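Local coordinates for peptidoglycan glycosyltransferase (Atopobium parvulum, PDB 4OVD), which is a penicillin-binding protein that joins a dimerisation-type domain to a domain of the penicillin-binding transpeptidase family, at residues Q496-E499 against E500-S503; G502-G505 against E506-F510; F549-D552 against A553-L557; T469-K473 against E474-V478; V354-A357 against F358-T361. One frame throughout, in Å; residues are numbered along the deposited sequence.

Interactions 1 and 2 form one continuous surface loop between strands 487-495 and 510-518; they share Gly-502 and Ser-503, and they touch directly where Ser-508 OG reaches Gln-496 O. Interaction 4 joins the C-terminal end of helix 458-474 to the turn that follows, and interaction 5 lies on helix 353-364; these two are about 9 Å apart at their nearest atoms and lie next to the KTG, SxN and SxxK sequence motifs. A bound calcium ion serves as a landmark, about 5 Å from the side chain of Thr-476 and 10 Å from that of Met-356. Interaction 3, near the C-terminus, is on the opposite side of the chain's centre from interactions 1 and 2, about 34 Å away between centres.

Interaction 1 of 5, residues Q496-E499 against E500-S503; sequences QVVE and ETGS
The loop joining antiparallel strands 487-495 and 510-518 folds back on itself in a tight four-residue turn, 499-502, of the kind that closes a beta hairpin, starting as a type I turn and ending in a left-handed glycine. Val-498 pairs with residues 501-503 through both of its backbone polar atoms. Val-498 N donates to Ser-503 O at 2.7 Å, and the bond is almost straight, with 172° at the hydrogen. Its carbonyl is gripped twice: Gly-502 N reaches Val-498 O at 2.8 Å, nearly in line with the C=O bond, while Thr-501 N comes to the same Val-498 O at 3.1 Å from above the carbonyl plane. Gly-502 suits the place because its phi is positive, a conformation that glycine adopts without strain.

Thr-501 makes an ST turn. With chi1 at 72°, its OG1 is tucked over its own main chain and aimed at the peptide two residues ahead, and Ser-503 N donates to Thr-501 OG1 at 3.2 Å. The same oxygen of Thr-501, OG1, rests 3.4 Å from Val-498 CB, the threonine and valine side chains slanting across one another. Val-497 lays CG1 3.5 Å from Gly-502 O, and Ile-290 and Glu-292 also touch this valine.

Glu-499 and Glu-500 lie side by side on the exposed surface and point the same way. Glu-499 OE1 is 3.9 Å from Glu-500 OE2, with carboxylate planes only 21° apart. Two like charges so close would probably raise each other's pKa slightly, a cost that surrounding water should soften, whereas the fold of the turn rests on its backbone bonds.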
loop_
_atom_site.group_PDB
_atom_site.type_symbol
_atom_site.label_atom_id
_atom_site.label_comp_id
_atom_site.label_asym_id
_atom_site.label_seq_id
_atom_site.Cartn_x
_atom_site.Cartn_y
_atom_site.Cartn_z
ATOM N N GLN A 496 -0.737 0.810 15.904
ATOM C CA GLN A 496 -1.580 -0.347 15.908
ATOM C C GLN A 496 -2.929 0.027 16.567
ATOM O O GLN A 496 -3.038 0.902 17.422
ATOM C CB GLN A 496 -0.932 -1.481 16.682
ATOM C CG GLN A 496 0.254 -1.961 15.883
ATOM C CD GLN A 496 0.596 -3.371 16.183
ATOM O OE1 GLN A 496 0.733 -3.765 17.360
ATOM N NE2 GLN A 496 0.705 -4.169 15.117
ATOM N N VAL A 497 -3.965 -0.644 16.155
ATOM C CA VAL A 497 -5.310 -0.338 16.693
ATOM C C VAL A 497 -6.096 -1.584 16.961
ATOM O O VAL A 497 -5.708 -2.655 16.520
ATOM C CB VAL A 497 -6.112 0.500 15.665
ATOM C CG1 VAL A 497 -5.345 1.775 15.314
ATOM C CG2 VAL A 497 -6.462 -0.273 14.412
ATOM N N VAL A 498 -7.192 -1.456 17.711
ATOM C CA VAL A 498 -8.105 -2.551 17.943
ATOM C C VAL A 498 -8.764 -2.689 16.567
ATOM O O VAL A 498 -9.401 -1.724 16.077
ATOM C CB VAL A 498 -9.125 -2.177 19.000
ATOM C CG1 VAL A 498 -10.191 -3.245 19.120
ATOM C CG2 VAL A 498 -8.395 -1.902 20.312
ATOM N N GLU A 499 -8.633 -3.867 15.957
ATOM C CA GLU A 499 -9.062 -4.068 14.581
ATOM C C GLU A 499 -10.523 -3.735 14.235
ATOM O O GLU A 499 -10.782 -3.117 13.226
ATOM C CB GLU A 499 -8.698 -5.473 14.093
ATOM C CG GLU A 499 -9.423 -6.614 14.748
ATOM C CD GLU A 499 -8.989 -7.970 14.202
ATOM O OE1 GLU A 499 -8.976 -8.138 12.949
ATOM O OE2 GLU A 499 -8.689 -8.868 15.038
ATOM N N GLU A 500 -11.448 -4.068 15.102
ATOM C CA GLU A 500 -12.823 -3.813 14.770
ATOM C C GLU A 500 -13.303 -2.412 15.106
ATOM O O GLU A 500 -14.389 -2.074 14.686
ATOM C CB GLU A 500 -13.721 -4.895 15.395
ATOM C CG GLU A 500 -13.414 -6.348 14.945
ATOM C CD GLU A 500 -13.507 -6.635 13.397
ATOM O OE1 GLU A 500 -14.220 -5.925 12.649
ATOM O OE2 GLU A 500 -12.889 -7.628 12.911
ATOM N N THR A 501 -12.495 -1.597 15.815
ATOM C CA THR A 501 -12.917 -0.230 16.172
ATOM C C THR A 501 -12.029 0.903 15.656
ATOM O O THR A 501 -12.466 2.042 15.553
ATOM C CB THR A 501 -12.981 -0.041 17.711
ATOM O OG1 THR A 501 -11.648 0.001 18.221
ATOM C CG2 THR A 501 -13.746 -1.147 18.361
ATOM N N GLY A 502 -10.804 0.594 15.255
ATOM C CA GLY A 502 -9.881 1.608 14.863
ATOM C C GLY A 502 -9.261 2.440 15.990
ATOM O O GLY A 502 -8.501 3.322 15.708
ATOM N N SER A 503 -9.555 2.177 17.248
ATOM C CA SER A 503 -8.969 2.941 18.364
ATOM C C SER A 503 -7.837 2.160 19.052
ATOM O O SER A 503 -7.586 1.049 18.689
ATOM C CB SER A 503 -10.057 3.205 19.428
ATOM O OG SER A 503 -11.209 3.724 18.782
#

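Interaction 2 of 5, residues G502-G505 against E506-F510; sequences GSYG and ENSGF
Tyr-504 leans against Ser-508 across a type I beta turn that runs from Gly-505 to Ser-508 and reverses the loop before strand 510-518. The tyrosine begins with Tyr-504 CB 3.8 Å from Ser-508 CB. A first torsion near +60° (chi1 57°) brings the ring alongside the serine, and the next atom, Tyr-504 CG, is 4.0 Å from Ser-508 CB. The CD2 branch comes nearest, Tyr-504 CD2 lying 3.6 Å from Ser-508 CB in an oblique approach. On the other branch, Tyr-504 CD1 packs against Val-497 CG1, and the side chain also touches Gln-495 and Gln-412. At the tip, the hydroxyl is hydrogen-bonded to the carboxylate of Glu-292. A tyrosine suits the position because its hydrocarbon part can pack against several neighbours while its far end still finds a polar partner.

The turn itself is closed by one backbone bond, Ser-508 N donating to Gly-505 O at 3.2 Å. Glu-506 and Asn-507 occupy the two corner positions and are exposed, where their polar groups are readily solvated. Polar residues therefore suit these corners, since neither side chain has to be buried to complete the turn.

Ser-508 is small enough to fit beside the tyrosine and polar enough to tie the loop to the neighbouring strand end. Its OG, anti to its own backbone N (chi1 174°), is hydrogen-bonded to Gln-496 O and to Gln-495 OE1, while Ser-508 CB sits 3.5 Å from Gly-505 O.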
loop_
_atom_site.group_PDB
_atom_site.type_symbol
_atom_site.label_atom_id
_atom_site.label_comp_id
_atom_site.label_asym_id
_atom_site.label_seq_id
_atom_site.Cartn_x
_atom_site.Cartn_y
_atom_site.Cartn_z
ATOM N N GLY A 502 -10.804 0.594 15.255
ATOM C CA GLY A 502 -9.881 1.608 14.863
ATOM C C GLY A 502 -9.261 2.440 15.990
ATOM O O GLY A 502 -8.501 3.322 15.708
ATOM N N SER A 503 -9.555 2.177 17.248
ATOM C CA SER A 503 -8.969 2.941 18.364
ATOM C C SER A 503 -7.837 2.160 19.052
ATOM O O SER A 503 -7.586 1.049 18.689
ATOM C CB SER A 503 -10.057 3.205 19.428
ATOM O OG SER A 503 -11.209 3.724 18.782
ATOM N N TYR A 504 -7.247 2.703 20.125
ATOM C CA TYR A 504 -6.151 2.045 20.809
ATOM C C TYR A 504 -5.824 2.671 22.099
ATOM O O TYR A 504 -6.311 3.733 22.416
ATOM C CB TYR A 504 -4.899 2.085 19.961
ATOM C CG TYR A 504 -4.443 3.479 19.543
ATOM C CD1 TYR A 504 -4.932 4.061 18.392
ATOM C CD2 TYR A 504 -3.485 4.179 20.288
ATOM C CE1 TYR A 504 -4.528 5.327 17.989
ATOM C CE2 TYR A 504 -3.044 5.415 19.883
ATOM C CZ TYR A 504 -3.566 5.981 18.731
ATOM O OH TYR A 504 -3.130 7.198 18.318
ATOM N N GLY A 505 -5.060 1.940 22.899
ATOM C CA GLY A 505 -4.669 2.411 24.189
ATOM C C GLY A 505 -3.206 2.786 24.257
ATOM O O GLY A 505 -2.473 2.811 23.257
ATOM N N GLU A 506 -2.779 2.976 25.489
ATOM C CA GLU A 506 -1.426 3.405 25.819
ATOM C C GLU A 506 -0.334 2.488 25.293
ATOM O O GLU A 506 0.730 2.957 24.937
ATOM C CB GLU A 506 -1.300 3.494 27.359
ATOM C CG GLU A 506 -0.061 4.226 27.851
ATOM C CD GLU A 506 -0.085 5.702 27.482
ATOM O OE1 GLU A 506 0.964 6.369 27.638
ATOM O OE2 GLU A 506 -1.146 6.197 27.027
ATOM N N ASN A 507 -0.583 1.191 25.234
ATOM C CA ASN A 507 0.474 0.274 24.797
ATOM C C ASN A 507 0.475 -0.128 23.342
ATOM O O ASN A 507 1.103 -1.110 22.953
ATOM C CB ASN A 507 0.515 -0.952 25.727
ATOM C CG ASN A 507 0.926 -0.567 27.135
ATOM O OD1 ASN A 507 0.177 -0.774 28.073
ATOM N ND2 ASN A 507 2.069 0.113 27.263
ATOM N N SER A 508 -0.196 0.668 22.527
ATOM C CA SER A 508 -0.272 0.370 21.104
ATOM C C SER A 508 1.149 0.478 20.540
ATOM O O SER A 508 1.812 1.494 20.764
ATOM C CB SER A 508 -1.136 1.412 20.389
ATOM O OG SER A 508 -1.089 1.198 19.000
ATOM N N GLY A 509 1.572 -0.519 19.776
ATOM C CA GLY A 509 2.870 -0.469 19.120
ATOM C C GLY A 509 2.856 0.564 17.985
ATOM O O GLY A 509 1.734 0.851 17.392
ATOM N N PHE A 510 4.048 1.168 17.740
ATOM C CA PHE A 510 4.216 2.099 16.587
ATOM C C PHE A 510 4.500 1.390 15.291
ATOM O O PHE A 510 5.221 0.376 15.213
ATOM C CB PHE A 510 5.345 3.104 16.800
ATOM C CG PHE A 510 5.237 3.867 18.073
ATOM C CD1 PHE A 510 4.513 5.047 18.137
ATOM C CD2 PHE A 510 5.859 3.394 19.231
ATOM C CE1 PHE A 510 4.419 5.749 19.339
ATOM C CE2 PHE A 510 5.756 4.084 20.437
ATOM C CZ PHE A 510 5.033 5.266 20.482
#

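Interaction 3 of 5, residues F549-D552 against A553-L557; sequences FAKD and AATRL
Thr-555 sets its methyl CG2 against the carbonyl oxygen of Lys-551, with Thr-555 CG2 only 3.1 Å from Lys-551 O. One turn back along the helix, Lys-551 bends at chi2 and runs across the threonine at about a right angle, Lys-551 CE passing 4.2 Å from Thr-555 CG2, so the aliphatic part of the lysine is used for packing. A chi1 of 79° turns the hydroxyl of Thr-555 back toward the previous turn, and Thr-555 OG1 makes a long, weak hydrogen bond of 3.4 Å to Asp-552 O. That carbonyl, Asp-552 O, also accepts from Arg-556 N at 3.2 Å, an i to i+4 bond of the helix.

The other i to i+4 bonds are shorter: Ala-553 N reaches Phe-549 O at 2.7 Å, Ala-554 N reaches Ala-550 O at 2.8 Å, and Thr-555 N reaches Lys-551 O at 2.8 Å. Small alanines suit these buried places, where the helix meets its neighbours closely; Ala-550 touches Val-527, and Ala-553 touches Leu-525, both on strand 525-532.

The polar ends are held from outside. Asp-552 OD2 is hydrogen-bonded to Gln-234 of helix 225-242, and the guanidinium of Arg-556 forms a salt bridge with Asp-224, just before that helix. The Phe-549 side chain packs on Leu-227 and Ala-231 of helix 225-242 and on Ile-250 and Ala-252 of strand 248-253. Helix 542-556, which ends as Leu-557 leaves helical geometry, thus sets the N- and C-terminal helices of the penicillin-binding domain side by side on its antiparallel sheet, as is characteristic of the penicillin-binding protein and serine beta-lactamase fold.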
loop_
_atom_site.group_PDB
_atom_site.type_symbol
_atom_site.label_atom_id
_atom_site.label_comp_id
_atom_site.label_asym_id
_atom_site.label_seq_id
_atom_site.Cartn_x
_atom_site.Cartn_y
_atom_site.Cartn_z
ATOM N N PHE A 549 15.582 -1.875 -1.160
ATOM C CA PHE A 549 14.668 -2.572 -1.977
ATOM C C PHE A 549 14.232 -1.791 -3.253
ATOM O O PHE A 549 14.065 -2.350 -4.345
ATOM C CB PHE A 549 13.458 -3.027 -1.153
ATOM C CG PHE A 549 12.451 -3.702 -1.970
ATOM C CD1 PHE A 549 12.655 -4.994 -2.395
ATOM C CD2 PHE A 549 11.286 -3.045 -2.332
ATOM C CE1 PHE A 549 11.732 -5.632 -3.196
ATOM C CE2 PHE A 549 10.371 -3.660 -3.140
ATOM C CZ PHE A 549 10.586 -4.963 -3.565
ATOM N N ALA A 550 14.044 -0.510 -3.133
ATOM C CA ALA A 550 13.605 0.260 -4.302
ATOM C C ALA A 550 14.695 0.284 -5.386
ATOM O O ALA A 550 14.381 0.285 -6.570
ATOM C CB ALA A 550 13.199 1.653 -3.909
ATOM N N LYS A 551 15.947 0.238 -4.947
ATOM C CA LYS A 551 17.139 0.193 -5.817
ATOM C C LYS A 551 17.061 -1.096 -6.600
ATOM O O LYS A 551 17.076 -1.076 -7.844
ATOM C CB LYS A 551 18.390 0.253 -4.924
ATOM C CG LYS A 551 19.725 -0.064 -5.542
ATOM C CD LYS A 551 20.022 0.859 -6.684
ATOM C CE LYS A 551 21.454 0.606 -7.150
ATOM N NZ LYS A 551 21.736 1.341 -8.404
ATOM N N ASP A 552 16.925 -2.216 -5.873
ATOM C CA ASP A 552 16.766 -3.530 -6.509
ATOM C C ASP A 552 15.546 -3.557 -7.395
ATOM O O ASP A 552 15.570 -4.192 -8.412
ATOM C CB ASP A 552 16.605 -4.643 -5.481
ATOM C CG ASP A 552 17.845 -4.839 -4.648
ATOM O OD1 ASP A 552 18.862 -4.172 -4.931
ATOM O OD2 ASP A 552 17.784 -5.636 -3.696
ATOM N N ALA A 553 14.450 -2.918 -7.003
ATOM C CA ALA A 553 13.299 -2.929 -7.887
ATOM C C ALA A 553 13.670 -2.165 -9.167
ATOM O O ALA A 553 13.332 -2.599 -10.261
ATOM C CB ALA A 553 12.087 -2.287 -7.222
ATOM N N ALA A 554 14.334 -1.014 -9.034
ATOM C CA ALA A 554 14.728 -0.225 -10.205
ATOM C C ALA A 554 15.746 -0.925 -11.110
ATOM O O ALA A 554 15.701 -0.779 -12.329
ATOM C CB ALA A 554 15.270 1.115 -9.764
ATOM N N THR A 555 16.662 -1.707 -10.558
ATOM C CA THR A 555 17.629 -2.335 -11.447
ATOM C C THR A 555 16.836 -3.412 -12.236
ATOM O O THR A 555 16.788 -3.413 -13.465
ATOM C CB THR A 555 18.835 -2.964 -10.711
ATOM O OG1 THR A 555 18.474 -4.230 -10.151
ATOM C CG2 THR A 555 19.379 -2.051 -9.629
ATOM N N ARG A 556 16.188 -4.307 -11.505
ATOM C CA ARG A 556 15.381 -5.348 -12.085
ATOM C C ARG A 556 14.447 -4.829 -13.176
ATOM O O ARG A 556 14.163 -5.540 -14.113
ATOM C CB ARG A 556 14.544 -6.009 -10.984
ATOM C CG ARG A 556 13.768 -7.251 -11.392
ATOM C CD ARG A 556 14.678 -8.456 -11.641
ATOM N NE ARG A 556 13.876 -9.641 -11.968
ATOM C CZ ARG A 556 13.748 -10.196 -13.174
ATOM N NH1 ARG A 556 14.423 -9.751 -14.220
ATOM N NH2 ARG A 556 12.962 -11.250 -13.325
ATOM N N LEU A 557 13.949 -3.607 -13.056
ATOM C CA LEU A 557 13.043 -3.098 -14.071
ATOM C C LEU A 557 13.764 -2.193 -15.073
ATOM O O LEU A 557 15.009 -2.143 -15.119
ATOM C CB LEU A 557 11.874 -2.387 -13.403
ATOM C CG LEU A 557 11.074 -3.200 -12.381
ATOM C CD1 LEU A 557 10.057 -2.306 -11.701
ATOM C CD2 LEU A 557 10.391 -4.402 -13.002
#

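Interaction 4 of 5, residues T469-K473 against E474-V478; sequences TTVVK and EGTGV
Glu-474 stretches past Thr-470 one turn before it, its OE1 lying 3.6 Å from Thr-470 CG2 where the two side chains cross at an oblique angle. The threonine methyl stands anti to its own backbone N, while OG1 (chi1 -69°) sits beside that N and is hydrogen-bonded to Arg-345. The branched residue thus divides its work, the methyl meeting the glutamate and the oxygen meeting the arginine. Glu-474 itself is extended beyond CG, in keeping with its exposed place.

Val-471 has CG1 opposite its backbone N (chi1 171°), which carries Val-471 CG1 to 3.8 Å from Thr-476 OG1. The hydroxyl is hydrogen-bonded to Thr-491, in the KTG sequence motif of penicillin-binding proteins, on strand 487-495; the Thr-476 side chain is about 5 Å from a bound calcium ion.

All this happens where helix 458-474 ends and the chain turns through a type I beta turn, Gly-475 to Val-478. Glu-474 N keeps the i to i+4 helical bond, 2.7 Å to Thr-470 O. Next, Val-471 O takes a weak bond from Gly-475 N at 3.0 Å and a better one from Gly-477 N at 2.9 Å. Gly-477, with no side chain, lies close against the methyls of Val-471 and Val-472.

Val-472 CG1 packs 3.6 Å from Gly-477 O, and Val-478 CA makes a C-H...O contact of 3.1 Å with Val-472 O.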
loop_
_atom_site.group_PDB
_atom_site.type_symbol
_atom_site.label_atom_id
_atom_site.label_comp_id
_atom_site.label_asym_id
_atom_site.label_seq_id
_atom_site.Cartn_x
_atom_site.Cartn_y
_atom_site.Cartn_z
ATOM N N THR A 469 10.205 15.548 -2.372
ATOM C CA THR A 469 11.608 15.480 -2.702
ATOM C C THR A 469 12.453 16.146 -1.587
ATOM O O THR A 469 13.524 15.637 -1.256
ATOM C CB THR A 469 11.866 16.137 -4.065
ATOM O OG1 THR A 469 11.067 15.419 -5.005
ATOM C CG2 THR A 469 13.359 16.078 -4.479
ATOM N N THR A 470 11.958 17.243 -1.007
ATOM C CA THR A 470 12.620 17.957 0.097
ATOM C C THR A 470 12.693 17.047 1.286
ATOM O O THR A 470 13.694 17.045 1.981
ATOM C CB THR A 470 11.815 19.208 0.484
ATOM O OG1 THR A 470 11.919 20.151 -0.580
ATOM C CG2 THR A 470 12.351 19.896 1.689
ATOM N N VAL A 471 11.672 16.239 1.487
ATOM C CA VAL A 471 11.646 15.299 2.617
ATOM C C VAL A 471 12.853 14.366 2.555
ATOM O O VAL A 471 13.452 14.044 3.560
ATOM C CB VAL A 471 10.359 14.427 2.674
ATOM C CG1 VAL A 471 10.464 13.299 3.749
ATOM C CG2 VAL A 471 9.149 15.329 3.016
ATOM N N VAL A 472 13.157 13.903 1.366
ATOM C CA VAL A 472 14.183 12.931 1.172
ATOM C C VAL A 472 15.529 13.605 1.049
ATOM O O VAL A 472 16.524 13.059 1.455
ATOM C CB VAL A 472 13.880 12.047 -0.049
ATOM C CG1 VAL A 472 15.031 11.152 -0.358
ATOM C CG2 VAL A 472 12.692 11.153 0.234
ATOM N N LYS A 473 15.575 14.758 0.422
ATOM C CA LYS A 473 16.858 15.413 0.303
ATOM C C LYS A 473 17.309 16.123 1.547
ATOM O O LYS A 473 18.537 16.163 1.866
ATOM C CB LYS A 473 16.830 16.420 -0.862
ATOM C CG LYS A 473 17.013 15.759 -2.235
ATOM C CD LYS A 473 17.248 16.821 -3.309
ATOM C CE LYS A 473 17.712 16.222 -4.642
ATOM N NZ LYS A 473 16.780 15.209 -5.233
ATOM N N GLU A 474 16.351 16.755 2.222
ATOM C CA GLU A 474 16.661 17.601 3.335
ATOM C C GLU A 474 16.002 17.283 4.609
ATOM O O GLU A 474 16.228 18.004 5.558
ATOM C CB GLU A 474 16.246 19.056 2.943
ATOM C CG GLU A 474 17.017 19.489 1.701
ATOM C CD GLU A 474 16.625 20.795 1.045
ATOM O OE1 GLU A 474 15.564 21.459 1.338
ATOM O OE2 GLU A 474 17.445 21.123 0.151
ATOM N N GLY A 475 15.204 16.214 4.673
ATOM C CA GLY A 475 14.499 15.930 5.898
ATOM C C GLY A 475 14.607 14.535 6.431
ATOM O O GLY A 475 15.629 13.872 6.295
ATOM N N THR A 476 13.489 14.040 6.949
ATOM C CA THR A 476 13.494 12.779 7.645
ATOM C C THR A 476 13.635 11.614 6.754
ATOM O O THR A 476 13.737 10.478 7.212
ATOM C CB THR A 476 12.167 12.610 8.401
ATOM O OG1 THR A 476 11.092 12.654 7.455
ATOM C CG2 THR A 476 11.985 13.730 9.434
ATOM N N GLY A 477 13.524 11.837 5.464
ATOM C CA GLY A 477 13.604 10.734 4.548
ATOM C C GLY A 477 14.972 10.575 3.927
ATOM O O GLY A 477 15.132 9.807 3.013
ATOM N N VAL A 478 15.966 11.257 4.457
ATOM C CA VAL A 478 17.285 11.246 3.839
ATOM C C VAL A 478 17.892 9.862 3.641
ATOM O O VAL A 478 18.448 9.608 2.574
ATOM C CB VAL A 478 18.216 12.293 4.557
ATOM C CG1 VAL A 478 18.612 11.849 5.979
ATOM C CG2 VAL A 478 19.430 12.581 3.744
#

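Interaction 5 of 5, residues V354-A357 against F358-T361; sequences VGMA and FLET
Thr-361 folds its hydroxyl back onto the preceding turn, where Thr-361 OG1 donates to Ala-357 O at 2.8 Å. The backbone Thr-361 N also reaches Ala-357 O, at 2.9 Å, and the two donors come from opposite faces of the carbonyl plane. Placing OG1 between its backbone N and carbonyl carbon (chi1 59°) makes this double grip possible, and lets an exposed threonine satisfy its hydroxyl within the helix.

On another side, Met-356, modelled as selenomethionine, and Leu-359 lie side by side and point the same way, Met-356 CE being 3.8 Å from Leu-359 CD1. The chain of Met-356 bends at chi2 and chi3 to bring its end there. Leu-359 CG rests 3.3 Å from Gly-355 O, which is also the acceptor for Leu-359 N at 2.8 Å. Phe-358 sets CB 3.4 Å from the same Gly-355 O, and that oxygen lies at the edge of its ring.

These residues belong to helix 353-364, which begins in the SxN sequence motif of penicillin-binding proteins; the motif's middle residue, Ser-352, holds Gly-355 N through its OG, and Asp-332 holds Val-354 N.

Farther out, Met-356 packs on Lys-298, the lysine of the SxxK sequence motif, and on Thr-301 and Thr-302 of helix 298-307. Ala-357 fits against Leu-323 and Val-325 of strand 322-325, to which a small residue can approach closely. The ring of Phe-358 meets that of Phe-317 with planes about 50° apart, and Leu-359 touches Phe-317 and Phe-311.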
loop_
_atom_site.group_PDB
_atom_site.type_symbol
_atom_site.label_atom_id
_atom_site.label_comp_id
_atom_site.label_asym_id
_atom_site.label_seq_id
_atom_site.Cartn_x
_atom_site.Cartn_y
_atom_site.Cartn_z
ATOM N N VAL A 354 1.861 19.695 14.614
ATOM C CA VAL A 354 1.246 20.959 14.935
ATOM C C VAL A 354 0.915 21.783 13.689
ATOM O O VAL A 354 -0.164 22.327 13.562
ATOM C CB VAL A 354 2.113 21.796 15.874
ATOM C CG1 VAL A 354 1.430 23.135 16.154
ATOM C CG2 VAL A 354 2.272 21.086 17.218
ATOM N N GLY A 355 1.840 21.815 12.753
ATOM C CA GLY A 355 1.655 22.592 11.516
ATOM C C GLY A 355 0.488 22.007 10.730
ATOM O O GLY A 355 -0.325 22.771 10.184
HETATM N N MSE A 356 0.423 20.665 10.618
HETATM C CA MSE A 356 -0.690 20.026 9.908
HETATM C C MSE A 356 -2.034 20.344 10.517
HETATM O O MSE A 356 -3.028 20.728 9.834
HETATM C CB MSE A 356 -0.492 18.533 9.916
HETATM C CG MSE A 356 0.566 17.981 9.011
HETATM SE SE MSE A 356 0.417 18.503 7.144
HETATM C CE MSE A 356 1.800 19.774 7.002
ATOM N N ALA A 357 -2.089 20.297 11.829
ATOM C CA ALA A 357 -3.394 20.579 12.498
ATOM C C ALA A 357 -3.732 22.046 12.300
ATOM O O ALA A 357 -4.891 22.415 12.249
ATOM C CB ALA A 357 -3.309 20.291 13.971
ATOM N N PHE A 358 -2.729 22.904 12.314
ATOM C CA PHE A 358 -2.955 24.304 12.087
ATOM C C PHE A 358 -3.525 24.501 10.681
ATOM O O PHE A 358 -4.554 25.206 10.471
ATOM C CB PHE A 358 -1.652 25.075 12.224
ATOM C CG PHE A 358 -1.751 26.485 11.775
ATOM C CD1 PHE A 358 -1.507 26.809 10.443
ATOM C CD2 PHE A 358 -2.017 27.509 12.676
ATOM C CE1 PHE A 358 -1.597 28.118 9.997
ATOM C CE2 PHE A 358 -2.091 28.824 12.227
ATOM C CZ PHE A 358 -1.909 29.120 10.868
ATOM N N LEU A 359 -2.917 23.819 9.719
ATOM C CA LEU A 359 -3.373 23.998 8.328
ATOM C C LEU A 359 -4.803 23.579 8.181
ATOM O O LEU A 359 -5.627 24.298 7.624
ATOM C CB LEU A 359 -2.498 23.226 7.361
ATOM C CG LEU A 359 -1.060 23.718 7.155
ATOM C CD1 LEU A 359 -0.406 22.775 6.181
ATOM C CD2 LEU A 359 -1.060 25.146 6.620
ATOM N N GLU A 360 -5.140 22.430 8.723
ATOM C CA GLU A 360 -6.518 21.940 8.591
ATOM C C GLU A 360 -7.473 22.783 9.342
ATOM O O GLU A 360 -8.581 22.979 8.873
ATOM C CB GLU A 360 -6.654 20.488 9.071
ATOM C CG GLU A 360 -7.955 19.761 8.714
ATOM C CD GLU A 360 -9.167 20.201 9.497
ATOM O OE1 GLU A 360 -8.995 20.627 10.652
ATOM O OE2 GLU A 360 -10.296 20.022 8.968
ATOM N N THR A 361 -7.111 23.222 10.536
ATOM C CA THR A 361 -8.105 23.949 11.317
ATOM C C THR A 361 -8.263 25.405 10.903
ATOM O O THR A 361 -9.340 25.895 10.918
ATOM C CB THR A 361 -7.847 23.892 12.841
ATOM O OG1 THR A 361 -6.576 24.443 13.104
ATOM C CG2 THR A 361 -7.898 22.443 13.394
#